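Local coordinates for protein L-glyceraldehyde 3-phosphate reductase (Clostridium beijerinckii, PDB 6HG6) that probably reduces aldehydes, furfural among them, using NADPH as the cofactor bound at the mouth of its TIM barrel, at residues H59-N64 with I134-R139; M151-A156 with L163-S168; C49-D54 with Q304-V309. All blocks are in the same frame, centred on the assembly; numbering follows the deposited sequence.

In the fold
From the N terminus, helix 42-54 opens contact 3 and leads directly into strand 59-61, where contact 1 begins. Contact 1 closes its loop at strand 132-137, two places further round the eight-stranded parallel barrel. Contact 2 follows in series, a short loop in which helix 146-158 folds back onto strand 162-168, the next strand of the barrel. Contact 3 closes last, when helix 302-308 comes beside helix 42-54, so contacts 1 and 2 both nest inside it and none cross. Contacts 1 and 2 touch through neighbouring strands, contacts 1 and 3 through Phe60, and contacts 1 and 3 both reach the NADPH; contacts 2 and 3 lie on opposite sides of the chain's centre.

Contact 1. Residues H59-N64 with I134-R139; sequences HFDLAN and IFYHHR. With NDP (NADPH dihydro-nicotinamide-adenine-dinucleotide phosphate), chain B.
Asp61 meets Tyr136 and Ala63 meets His138 in a buried, largely water-mediated contact across the interior of the TIM barrel, between the C-terminal parts of two strands separated by strand 93-98. No direct hydrogen bond joins the segments. The Asp61 carboxylate stands across the phenol, the two planes 84° apart, with OD1 obliquely placed 4.0 Å from Tyr136 CE1. Water links the polar ends: one molecule donates to Asp61 OD1 at 2.7 Å and is also hydrogen-bonded to Tyr136 OH at 2.6 Å and to His59 NE2, lying in the plane of that imidazole. With CG anti to the backbone N (chi1 -177°), the Asp61 carboxylate reaches inward, and its other oxygen, OD2, accepts from NADPH O2D at 2.6 Å. Ser95 OG bonds to OD1 and Lys97 NZ forms a salt bridge with OD2, so both oxygens are gripped from the protein as well.

Nearer the barrel mouth, Ala63 CB packs 3.6 Å from His138 CE1. A second water donates to Asn64 OD1 at 2.7 Å and bonds His138 ND1, meeting the imidazole at its edge. The ring also turns an edge to the nicotinamide carboxamide, with NE2 3.4 Å from NADPH N7N, a close approach and not a hydrogen bond. Asp61, Tyr66, Lys97 and His138 probably form the Asp-Tyr-Lys-His active-site set, as in other aldo-keto reductases; Asp61 probably positions both Lys97 and the nicotinamide ribose. Around the contact, Tyr136 packs on Ser95 and Lys97 of strand 93-98 and on Ile191 and Gln193 of strand 189-195, while Asn64 leans on helix 113-127.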
loop_
_atom_site.group_PDB
_atom_site.type_symbol
_atom_site.label_atom_id
_atom_site.label_comp_id
_atom_site.label_asym_id
_atom_site.label_seq_id
_atom_site.Cartn_x
_atom_site.Cartn_y
_atom_site.Cartn_z
ATOM N N HIS A 59 -3.539 -8.646 -3.083
ATOM C CA HIS A 59 -3.186 -7.949 -1.832
ATOM C C HIS A 59 -4.162 -6.809 -1.593
ATOM O O HIS A 59 -4.284 -5.936 -2.466
ATOM C CB HIS A 59 -1.735 -7.528 -1.846
ATOM C CG HIS A 59 -1.362 -6.717 -0.667
ATOM N ND1 HIS A 59 -1.899 -6.991 0.608
ATOM C CD2 HIS A 59 -0.488 -5.700 -0.511
ATOM C CE1 HIS A 59 -1.378 -6.115 1.465
ATOM N NE2 HIS A 59 -0.489 -5.346 0.820
ATOM N N PHE A 60 -4.865 -6.898 -0.468
ATOM C CA PHE A 60 -5.800 -5.892 0.059
ATOM C C PHE A 60 -5.160 -5.281 1.298
ATOM O O PHE A 60 -4.845 -6.012 2.258
ATOM C CB PHE A 60 -7.179 -6.500 0.328
ATOM C CG PHE A 60 -7.862 -6.899 -0.948
ATOM C CD1 PHE A 60 -7.625 -8.147 -1.490
ATOM C CD2 PHE A 60 -8.665 -6.019 -1.650
ATOM C CE1 PHE A 60 -8.208 -8.515 -2.691
ATOM C CE2 PHE A 60 -9.247 -6.381 -2.858
ATOM C CZ PHE A 60 -9.035 -7.639 -3.369
ATOM N N ASP A 61 -4.986 -3.966 1.260
ATOM C CA ASP A 61 -4.295 -3.222 2.341
ATOM C C ASP A 61 -5.324 -2.434 3.138
ATOM O O ASP A 61 -6.083 -1.635 2.574
ATOM C CB ASP A 61 -3.225 -2.296 1.755
ATOM C CG ASP A 61 -2.432 -1.554 2.803
ATOM O OD1 ASP A 61 -1.610 -2.205 3.521
ATOM O OD2 ASP A 61 -2.762 -0.347 2.998
ATOM N N LEU A 62 -5.344 -2.685 4.432
ATOM C CA LEU A 62 -6.186 -1.965 5.394
ATOM C C LEU A 62 -5.323 -1.409 6.507
ATOM O O LEU A 62 -4.089 -1.622 6.544
ATOM C CB LEU A 62 -7.235 -2.931 5.934
ATOM C CG LEU A 62 -8.229 -3.388 4.888
ATOM C CD1 LEU A 62 -7.774 -4.738 4.320
ATOM C CD2 LEU A 62 -9.597 -3.473 5.492
ATOM N N ALA A 63 -5.976 -0.665 7.374
ATOM C CA ALA A 63 -5.424 -0.137 8.621
ATOM C C ALA A 63 -6.621 -0.054 9.559
ATOM O O ALA A 63 -7.792 0.055 9.102
ATOM C CB ALA A 63 -4.790 1.232 8.492
ATOM N N ASN A 64 -6.308 -0.057 10.832
ATOM C CA ASN A 64 -7.364 0.037 11.855
ATOM C C ASN A 64 -8.285 1.224 11.555
ATOM O O ASN A 64 -9.523 1.057 11.639
ATOM C CB ASN A 64 -6.794 0.056 13.275
ATOM C CG ASN A 64 -5.790 1.139 13.605
ATOM O OD1 ASN A 64 -5.479 2.018 12.778
ATOM N ND2 ASN A 64 -5.308 1.075 14.844
ATOM N N ILE A 134 0.083 -9.522 6.908
ATOM C CA ILE A 134 1.088 -8.501 7.263
ATOM C C ILE A 134 0.472 -7.624 8.322
ATOM O O ILE A 134 -0.597 -7.035 8.087
ATOM C CB ILE A 134 1.584 -7.695 6.043
ATOM C CG1 ILE A 134 2.042 -8.611 4.903
ATOM C CG2 ILE A 134 2.678 -6.761 6.524
ATOM C CD1 ILE A 134 2.202 -7.872 3.568
ATOM N N PHE A 135 1.203 -7.431 9.392
ATOM C CA PHE A 135 0.786 -6.469 10.433
ATOM C C PHE A 135 1.859 -5.395 10.544
ATOM O O PHE A 135 3.008 -5.696 10.805
ATOM C CB PHE A 135 0.538 -7.183 11.752
ATOM C CG PHE A 135 0.082 -6.264 12.853
ATOM C CD1 PHE A 135 -0.971 -5.403 12.669
ATOM C CD2 PHE A 135 0.673 -6.314 14.098
ATOM C CE1 PHE A 135 -1.419 -4.588 13.699
ATOM C CE2 PHE A 135 0.198 -5.537 15.143
ATOM C CZ PHE A 135 -0.827 -4.657 14.937
ATOM N N TYR A 136 1.445 -4.144 10.386
ATOM C CA TYR A 136 2.384 -3.014 10.346
ATOM C C TYR A 136 2.315 -2.114 11.568
ATOM O O TYR A 136 1.210 -1.853 12.052
ATOM C CB TYR A 136 1.983 -2.055 9.239
ATOM C CG TYR A 136 2.238 -2.498 7.826
ATOM C CD1 TYR A 136 1.262 -3.145 7.086
ATOM C CD2 TYR A 136 3.402 -2.126 7.193
ATOM C CE1 TYR A 136 1.440 -3.428 5.746
ATOM C CE2 TYR A 136 3.622 -2.432 5.866
ATOM C CZ TYR A 136 2.629 -3.066 5.137
ATOM O OH TYR A 136 2.841 -3.355 3.823
ATOM N N HIS A 137 3.478 -1.637 11.990
ATOM C CA HIS A 137 3.570 -0.411 12.802
ATOM C C HIS A 137 3.362 0.723 11.773
ATOM O O HIS A 137 4.109 0.820 10.805
ATOM C CB HIS A 137 4.851 -0.315 13.607
ATOM C CG HIS A 137 4.820 0.834 14.568
ATOM N ND1 HIS A 137 5.948 1.533 14.939
ATOM C CD2 HIS A 137 3.776 1.405 15.217
ATOM C CE1 HIS A 137 5.644 2.475 15.806
ATOM N NE2 HIS A 137 4.289 2.435 16.001
ATOM N N HIS A 138 2.298 1.495 11.947
ATOM C CA HIS A 138 1.779 2.424 10.919
ATOM C C HIS A 138 2.666 3.659 10.715
ATOM O O HIS A 138 2.608 4.259 9.641
ATOM C CB HIS A 138 0.341 2.778 11.285
ATOM C CG HIS A 138 -0.504 3.231 10.146
ATOM N ND1 HIS A 138 -1.867 3.352 10.282
ATOM C CD2 HIS A 138 -0.201 3.605 8.881
ATOM C CE1 HIS A 138 -2.373 3.786 9.151
ATOM N NE2 HIS A 138 -1.376 3.972 8.282
ATOM N N ARG A 139 3.401 4.090 11.734
ATOM C CA ARG A 139 4.306 5.249 11.626
ATOM C C ARG A 139 5.318 5.174 12.768
ATOM O O ARG A 139 5.073 4.463 13.772
ATOM C CB ARG A 139 3.549 6.577 11.711
ATOM C CG ARG A 139 2.679 6.714 12.964
ATOM C CD ARG A 139 2.559 8.120 13.468
ATOM N NE ARG A 139 1.461 8.323 14.424
ATOM C CZ ARG A 139 0.976 9.502 14.751
ATOM N NH1 ARG A 139 1.502 10.612 14.260
ATOM N NH2 ARG A 139 -0.030 9.600 15.601
HETATM P PA NDP B . -3.722 6.710 -5.350
HETATM O O1A NDP B . -2.641 7.736 -5.279
HETATM O O2A NDP B . -3.690 5.511 -6.243
HETATM O O5B NDP B . -5.148 7.439 -5.503
HETATM C C5B NDP B . -6.351 6.632 -5.612
HETATM C C4B NDP B . -7.477 7.483 -6.140
HETATM O O4B NDP B . -7.052 8.060 -7.402
HETATM C C3B NDP B . -8.799 6.768 -6.451
HETATM O O3B NDP B . -9.680 6.689 -5.334
HETATM C C2B NDP B . -9.365 7.661 -7.546
HETATM O O2B NDP B . -9.924 8.805 -6.907
HETATM C C1B NDP B . -8.114 8.053 -8.324
HETATM N N9A NDP B . -7.733 7.153 -9.405
HETATM C C8A NDP B . -7.293 5.856 -9.300
HETATM N N7A NDP B . -6.969 5.319 -10.449
HETATM C C5A NDP B . -7.205 6.325 -11.376
HETATM C C6A NDP B . -7.053 6.380 -12.775
HETATM N N6A NDP B . -6.608 5.363 -13.508
HETATM N N1A NDP B . -7.371 7.546 -13.397
HETATM C C2A NDP B . -7.816 8.566 -12.650
HETATM N N3A NDP B . -7.991 8.630 -11.332
HETATM C C4A NDP B . -7.664 7.466 -10.743
HETATM O O3 NDP B . -3.849 6.046 -3.881
HETATM P PN NDP B . -4.397 6.528 -2.456
HETATM O O1N NDP B . -5.872 6.304 -2.454
HETATM O O2N NDP B . -3.844 7.865 -2.079
HETATM O O5D NDP B . -3.702 5.424 -1.508
HETATM C C5D NDP B . -3.765 4.037 -1.931
HETATM C C4D NDP B . -3.652 3.144 -0.718
HETATM O O4D NDP B . -2.387 3.379 -0.073
HETATM C C3D NDP B . -4.659 3.383 0.404
HETATM O O3D NDP B . -5.917 2.808 0.078
HETATM C C2D NDP B . -3.932 2.694 1.565
HETATM O O2D NDP B . -4.107 1.303 1.490
HETATM C C1D NDP B . -2.477 3.072 1.310
HETATM N N1N NDP B . -2.054 4.257 2.099
HETATM C C2N NDP B . -1.158 4.103 3.130
HETATM C C3N NDP B . -0.934 5.079 4.062
HETATM C C7N NDP B . 0.060 4.826 5.164
HETATM O O7N NDP B . 0.589 3.706 5.301
HETATM N N7N NDP B . 0.315 5.841 5.988
HETATM C C4N NDP B . -1.706 6.363 3.918
HETATM C C5N NDP B . -2.482 6.495 2.666
HETATM C C6N NDP B . -2.560 5.508 1.801
HETATM P P2B NDP B . -11.196 9.503 -7.619
HETATM O O1X NDP B . -12.022 8.536 -8.444
HETATM O O2X NDP B . -11.994 10.080 -6.460
HETATM O O3X NDP B . -10.535 10.576 -8.470
HETATM O O HOH W 1 0.558 -3.572 2.602
HETATM O O HOH W 2 -3.125 3.285 12.761
#

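Contact 2. Residues M151-A156 with L163-S168; sequences MALDTA and LYAGIS
Ala165 is the first residue of 163-168 to meet helix 146-158, here in a beta-alpha-beta crossover of the TIM barrel: strand 132-137, the helix outside, then parallel strand 162-168. The helix runs roughly antiparallel to the strand, at 145°, with their axes 9.0 Å apart. One residue, Leu153, carries its whole side of the contact. Ala165 points its methyl toward the helix, and CB lies 4.1 Å from Leu153 CB; the small alanine lets the helix come close, 6.0 Å between the CA atoms of Leu153 and Ala165. Leu153 holds CG anti to its carbonyl carbon (chi1 -63°), which carries the branch onward along the strand. At Gly166 the helix is met by the backbone instead of a side chain: Leu153 CD1 rests 3.5 Å from Gly166 O, a van der Waals contact. Ile167 follows with its CG2 branch, 4.2 Å from the same Leu153 CD1, while the end of its side chain leads away from the helix; Ile167 also packs on Phe189 and Asn192 of strand 189-195. Leu153 also touches Phe135 and His137, thereby spanning both strands joined by the crossover. Ser168, at the C-terminal end of the strand, belongs to the cofactor pocket, where its OG is hydrogen-bonded to Gln193 O and to the carboxamide oxygen O7N of NADPH.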
loop_
_atom_site.group_PDB
_atom_site.type_symbol
_atom_site.label_atom_id
_atom_site.label_comp_id
_atom_site.label_asym_id
_atom_site.label_seq_id
_atom_site.Cartn_x
_atom_site.Cartn_y
_atom_site.Cartn_z
ATOM N N MET A 151 8.774 -5.311 19.483
ATOM C CA MET A 151 8.418 -6.521 20.282
ATOM C C MET A 151 6.909 -6.759 20.205
ATOM O O MET A 151 6.488 -7.920 20.270
ATOM C CB MET A 151 8.905 -6.397 21.729
ATOM C CG MET A 151 10.386 -6.612 21.838
ATOM S SD MET A 151 11.000 -6.534 23.552
ATOM C CE MET A 151 10.076 -7.951 24.148
ATOM N N ALA A 152 6.100 -5.706 20.063
ATOM C CA ALA A 152 4.644 -5.839 19.887
ATOM C C ALA A 152 4.367 -6.530 18.550
ATOM O O ALA A 152 3.529 -7.442 18.517
ATOM C CB ALA A 152 3.962 -4.478 20.001
ATOM N N LEU A 153 5.044 -6.137 17.458
ATOM C CA LEU A 153 4.855 -6.826 16.157
ATOM C C LEU A 153 5.276 -8.292 16.326
ATOM O O LEU A 153 4.611 -9.216 15.802
ATOM C CB LEU A 153 5.681 -6.145 15.076
ATOM C CG LEU A 153 5.333 -4.698 14.750
ATOM C CD1 LEU A 153 6.101 -4.224 13.538
ATOM C CD2 LEU A 153 3.863 -4.561 14.492
ATOM N N ASP A 154 6.382 -8.522 17.017
ATOM C CA ASP A 154 6.884 -9.892 17.239
ATOM C C ASP A 154 5.836 -10.719 18.017
ATOM O O ASP A 154 5.573 -11.870 17.657
ATOM C CB ASP A 154 8.214 -9.875 17.957
ATOM C CG ASP A 154 8.740 -11.275 18.255
ATOM O OD1 ASP A 154 8.958 -12.037 17.257
ATOM O OD2 ASP A 154 8.888 -11.604 19.465
ATOM N N THR A 155 5.229 -10.149 19.046
ATOM C CA THR A 155 4.182 -10.838 19.809
ATOM C C THR A 155 3.024 -11.187 18.864
ATOM O O THR A 155 2.527 -12.309 18.953
ATOM C CB THR A 155 3.717 -9.989 20.984
ATOM O OG1 THR A 155 4.841 -9.868 21.866
ATOM C CG2 THR A 155 2.518 -10.600 21.657
ATOM N N ALA A 156 2.623 -10.276 17.989
ATOM C CA ALA A 156 1.567 -10.520 16.990
ATOM C C ALA A 156 1.910 -11.747 16.123
ATOM O O ALA A 156 1.063 -12.666 15.988
ATOM C CB ALA A 156 1.368 -9.306 16.140
ATOM N N LEU A 163 1.235 -13.248 9.960
ATOM C CA LEU A 163 2.283 -14.124 9.370
ATOM C C LEU A 163 3.608 -13.376 9.309
ATOM O O LEU A 163 4.635 -13.986 9.559
ATOM C CB LEU A 163 1.863 -14.582 7.984
ATOM C CG LEU A 163 0.640 -15.481 7.979
ATOM C CD1 LEU A 163 0.331 -16.015 6.590
ATOM C CD2 LEU A 163 0.845 -16.642 8.919
ATOM N N TYR A 164 3.555 -12.108 8.934
ATOM C CA TYR A 164 4.746 -11.269 8.739
ATOM C C TYR A 164 4.548 -9.903 9.362
ATOM O O TYR A 164 3.401 -9.430 9.427
ATOM C CB TYR A 164 4.978 -11.048 7.254
ATOM C CG TYR A 164 5.265 -12.277 6.415
ATOM C CD1 TYR A 164 4.226 -12.912 5.772
ATOM C CD2 TYR A 164 6.550 -12.689 6.092
ATOM C CE1 TYR A 164 4.434 -13.984 4.921
ATOM C CE2 TYR A 164 6.786 -13.760 5.221
ATOM C CZ TYR A 164 5.711 -14.375 4.592
ATOM O OH TYR A 164 5.896 -15.395 3.711
ATOM N N ALA A 165 5.647 -9.297 9.816
ATOM C CA ALA A 165 5.656 -7.889 10.270
ATOM C C ALA A 165 6.035 -6.973 9.102
ATOM O O ALA A 165 6.803 -7.345 8.191
ATOM C CB ALA A 165 6.634 -7.704 11.411
ATOM N N GLY A 166 5.487 -5.779 9.142
ATOM C CA GLY A 166 5.866 -4.681 8.251
ATOM C C GLY A 166 5.979 -3.407 9.060
ATOM O O GLY A 166 5.442 -3.354 10.204
ATOM N N ILE A 167 6.585 -2.371 8.476
ATOM C CA ILE A 167 6.604 -1.023 9.087
ATOM C C ILE A 167 6.229 -0.032 7.996
ATOM O O ILE A 167 6.391 -0.352 6.790
ATOM C CB ILE A 167 7.921 -0.682 9.799
ATOM C CG1 ILE A 167 9.091 -0.570 8.823
ATOM C CG2 ILE A 167 8.180 -1.675 10.939
ATOM C CD1 ILE A 167 10.412 -0.299 9.486
ATOM N N SER A 168 5.671 1.096 8.406
ATOM C CA SER A 168 5.174 2.103 7.447
ATOM C C SER A 168 5.652 3.482 7.840
ATOM O O SER A 168 5.697 3.803 9.026
ATOM C CB SER A 168 3.659 2.013 7.323
ATOM O OG SER A 168 3.176 2.898 6.344
#

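Contact 3. Residues C49-D54 with Q304-V309; sequences CFTAFD and QIIENV. With NDP (NADPH dihydro-nicotinamide-adenine-dinucleotide phosphate), chain B.
Thr51 and Ala52 of helix 42-54 pack against Ile305 and Ile306 of helix 302-308 through purely apolar contacts. Thr51 CG2 lies 3.8 Å from Ile306 CG1 and 4.0 Å from Ile305 CG2, its side chain crossing that of Ile306 at about a right angle. Thr51 holds CG2 anti to the backbone N, which turns this methyl to the partner helix, while OG1 is hydrogen-bonded to Glu47 O in its own helix. Ile305 lays both branches against Ala52, CG2 4.0 Å from Ala52 CA and CD1 4.2 Å from Ala52 CB. Ala52 in turn packs on Phe60 of strand 59-61, linking the helix pair to the barrel wall.

Both helices belong to the outer layer of the TIM barrel, one following the first strand and the other the last, where the barrel closes. They run almost parallel, crossing at -19° with axes 9.7 Å apart.

Hydrogen bonds to NADPH come from other faces of helix 302-308. Gln304 extends beyond CG past the adenine, and its NE2 donates to O1X of the 2'-phosphate at 2.8 Å in a nearly straight bond (168°); OE1 accepts from Ser300 N, which fixes the turn of the amide. The phosphate contact is consistent with a preference for NADPH, since NADH lacks this phosphate. Asn308 reads the Hoogsteen edge of the base: ND2 donates to N7A at 3.0 Å, while OD1 accepts from N6A at a doubtfully short distance. Glu307 OE2 accepts from the same amino group, 2.9 Å from N6A and almost linear (176°), and is also hydrogen-bonded to Thr277 OG1.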
loop_
_atom_site.group_PDB
_atom_site.type_symbol
_atom_site.label_atom_id
_atom_site.label_comp_id
_atom_site.label_asym_id
_atom_site.label_seq_id
_atom_site.Cartn_x
_atom_site.Cartn_y
_atom_site.Cartn_z
ATOM N N CYS A 49 -13.640 -4.947 -4.984
ATOM C CA CYS A 49 -12.813 -6.085 -4.510
ATOM C C CYS A 49 -12.805 -7.199 -5.554
ATOM O O CYS A 49 -11.737 -7.710 -5.828
ATOM C CB CYS A 49 -13.303 -6.600 -3.172
ATOM S SG CYS A 49 -12.942 -5.419 -1.846
ATOM N N PHE A 50 -13.966 -7.564 -6.068
ATOM C CA PHE A 50 -14.127 -8.619 -7.073
ATOM C C PHE A 50 -13.329 -8.221 -8.315
ATOM O O PHE A 50 -12.640 -9.082 -8.898
ATOM C CB PHE A 50 -15.597 -8.830 -7.428
ATOM C CG PHE A 50 -16.468 -9.280 -6.278
ATOM C CD1 PHE A 50 -15.940 -9.917 -5.168
ATOM C CD2 PHE A 50 -17.849 -9.213 -6.417
ATOM C CE1 PHE A 50 -16.760 -10.329 -4.122
ATOM C CE2 PHE A 50 -18.671 -9.665 -5.399
ATOM C CZ PHE A 50 -18.127 -10.244 -4.274
ATOM N N THR A 51 -13.447 -6.966 -8.759
ATOM C CA THR A 51 -12.699 -6.491 -9.945
ATOM C C THR A 51 -11.199 -6.625 -9.675
ATOM O O THR A 51 -10.498 -7.146 -10.535
ATOM C CB THR A 51 -13.072 -5.054 -10.319
ATOM O OG1 THR A 51 -14.480 -5.060 -10.543
ATOM C CG2 THR A 51 -12.324 -4.594 -11.542
ATOM N N ALA A 52 -10.731 -6.235 -8.496
ATOM C CA ALA A 52 -9.310 -6.282 -8.134
ATOM C C ALA A 52 -8.815 -7.736 -8.249
ATOM O O ALA A 52 -7.847 -8.011 -8.980
ATOM C CB ALA A 52 -9.111 -5.759 -6.749
ATOM N N PHE A 53 -9.494 -8.648 -7.567
ATOM C CA PHE A 53 -9.072 -10.068 -7.522
ATOM C C PHE A 53 -9.178 -10.687 -8.912
ATOM O O PHE A 53 -8.294 -11.475 -9.282
ATOM C CB PHE A 53 -9.871 -10.831 -6.468
ATOM C CG PHE A 53 -9.372 -12.228 -6.189
ATOM C CD1 PHE A 53 -8.064 -12.422 -5.800
ATOM C CD2 PHE A 53 -10.224 -13.314 -6.245
ATOM C CE1 PHE A 53 -7.564 -13.710 -5.572
ATOM C CE2 PHE A 53 -9.749 -14.596 -6.006
ATOM C CZ PHE A 53 -8.422 -14.788 -5.664
ATOM N N ASP A 54 -10.222 -10.372 -9.684
ATOM C CA ASP A 54 -10.403 -10.957 -11.028
ATOM C C ASP A 54 -9.241 -10.567 -11.943
ATOM O O ASP A 54 -9.065 -11.248 -12.942
ATOM C CB ASP A 54 -11.729 -10.534 -11.656
ATOM C CG ASP A 54 -12.941 -11.288 -11.143
ATOM O OD1 ASP A 54 -12.776 -12.227 -10.374
ATOM O OD2 ASP A 54 -14.051 -10.964 -11.633
ATOM N N GLN A 304 -11.406 2.112 -12.943
ATOM C CA GLN A 304 -10.077 2.628 -12.539
ATOM C C GLN A 304 -9.129 1.466 -12.294
ATOM O O GLN A 304 -7.959 1.581 -12.658
ATOM C CB GLN A 304 -10.148 3.542 -11.331
ATOM C CG GLN A 304 -10.898 4.820 -11.675
ATOM C CD GLN A 304 -11.257 5.611 -10.447
ATOM O OE1 GLN A 304 -11.343 5.058 -9.354
ATOM N NE2 GLN A 304 -11.544 6.891 -10.650
ATOM N N ILE A 305 -9.613 0.374 -11.706
ATOM C CA ILE A 305 -8.760 -0.818 -11.508
ATOM C C ILE A 305 -8.343 -1.341 -12.892
ATOM O O ILE A 305 -7.160 -1.595 -13.110
ATOM C CB ILE A 305 -9.523 -1.853 -10.674
ATOM C CG1 ILE A 305 -9.838 -1.255 -9.301
ATOM C CG2 ILE A 305 -8.718 -3.138 -10.551
ATOM C CD1 ILE A 305 -10.611 -2.155 -8.371
ATOM N N ILE A 306 -9.311 -1.561 -13.752
ATOM C CA ILE A 306 -9.089 -2.162 -15.092
ATOM C C ILE A 306 -8.087 -1.303 -15.882
ATOM O O ILE A 306 -7.176 -1.878 -16.465
ATOM C CB ILE A 306 -10.457 -2.360 -15.766
ATOM C CG1 ILE A 306 -11.236 -3.433 -15.003
ATOM C CG2 ILE A 306 -10.294 -2.717 -17.231
ATOM C CD1 ILE A 306 -12.710 -3.508 -15.309
ATOM N N GLU A 307 -8.191 0.028 -15.875
ATOM C CA GLU A 307 -7.182 0.890 -16.563
ATOM C C GLU A 307 -5.815 0.714 -15.882
ATOM O O GLU A 307 -4.790 0.671 -16.547
ATOM C CB GLU A 307 -7.582 2.370 -16.499
ATOM C CG GLU A 307 -6.435 3.334 -16.838
ATOM C CD GLU A 307 -6.806 4.793 -17.116
ATOM O OE1 GLU A 307 -7.669 5.042 -18.037
ATOM O OE2 GLU A 307 -6.222 5.697 -16.403
ATOM N N ASN A 308 -5.774 0.680 -14.579
ATOM C CA ASN A 308 -4.479 0.770 -13.873
ATOM C C ASN A 308 -3.680 -0.526 -14.008
ATOM O O ASN A 308 -2.467 -0.425 -13.935
ATOM C CB ASN A 308 -4.645 1.080 -12.389
ATOM C CG ASN A 308 -5.116 2.485 -12.099
ATOM O OD1 ASN A 308 -5.214 3.320 -13.013
ATOM N ND2 ASN A 308 -5.432 2.716 -10.821
ATOM N N VAL A 309 -4.316 -1.686 -14.198
ATOM C CA VAL A 309 -3.547 -2.968 -14.130
ATOM C C VAL A 309 -2.697 -3.147 -15.396
ATOM O O VAL A 309 -1.774 -3.949 -15.325
ATOM C CB VAL A 309 -4.395 -4.209 -13.803
ATOM C CG1 VAL A 309 -4.854 -4.166 -12.345
ATOM C CG2 VAL A 309 -5.542 -4.452 -14.766
HETATM P PA NDP B . -3.722 6.710 -5.350
HETATM O O1A NDP B . -2.641 7.736 -5.279
HETATM O O2A NDP B . -3.690 5.511 -6.243
HETATM O O5B NDP B . -5.148 7.439 -5.503
HETATM C C5B NDP B . -6.351 6.632 -5.612
HETATM C C4B NDP B . -7.477 7.483 -6.140
HETATM O O4B NDP B . -7.052 8.060 -7.402
HETATM C C3B NDP B . -8.799 6.768 -6.451
HETATM O O3B NDP B . -9.680 6.689 -5.334
HETATM C C2B NDP B . -9.365 7.661 -7.546
HETATM O O2B NDP B . -9.924 8.805 -6.907
HETATM C C1B NDP B . -8.114 8.053 -8.324
HETATM N N9A NDP B . -7.733 7.153 -9.405
HETATM C C8A NDP B . -7.293 5.856 -9.300
HETATM N N7A NDP B . -6.969 5.319 -10.449
HETATM C C5A NDP B . -7.205 6.325 -11.376
HETATM C C6A NDP B . -7.053 6.380 -12.775
HETATM N N6A NDP B . -6.608 5.363 -13.508
HETATM N N1A NDP B . -7.371 7.546 -13.397
HETATM C C2A NDP B . -7.816 8.566 -12.650
HETATM N N3A NDP B . -7.991 8.630 -11.332
HETATM C C4A NDP B . -7.664 7.466 -10.743
HETATM O O3 NDP B . -3.849 6.046 -3.881
HETATM P PN NDP B . -4.397 6.528 -2.456
HETATM O O1N NDP B . -5.872 6.304 -2.454
HETATM O O2N NDP B . -3.844 7.865 -2.079
HETATM O O5D NDP B . -3.702 5.424 -1.508
HETATM C C5D NDP B . -3.765 4.037 -1.931
HETATM C C4D NDP B . -3.652 3.144 -0.718
HETATM O O4D NDP B . -2.387 3.379 -0.073
HETATM C C3D NDP B . -4.659 3.383 0.404
HETATM O O3D NDP B . -5.917 2.808 0.078
HETATM C C2D NDP B . -3.932 2.694 1.565
HETATM O O2D NDP B . -4.107 1.303 1.490
HETATM C C1D NDP B . -2.477 3.072 1.310
HETATM N N1N NDP B . -2.054 4.257 2.099
HETATM C C2N NDP B . -1.158 4.103 3.130
HETATM C C3N NDP B . -0.934 5.079 4.062
HETATM C C7N NDP B . 0.060 4.826 5.164
HETATM O O7N NDP B . 0.589 3.706 5.301
HETATM N N7N NDP B . 0.315 5.841 5.988
HETATM C C4N NDP B . -1.706 6.363 3.918
HETATM C C5N NDP B . -2.482 6.495 2.666
HETATM C C6N NDP B . -2.560 5.508 1.801
HETATM P P2B NDP B . -11.196 9.503 -7.619
HETATM O O1X NDP B . -12.022 8.536 -8.444
HETATM O O2X NDP B . -11.994 10.080 -6.460
HETATM O O3X NDP B . -10.535 10.576 -8.470
#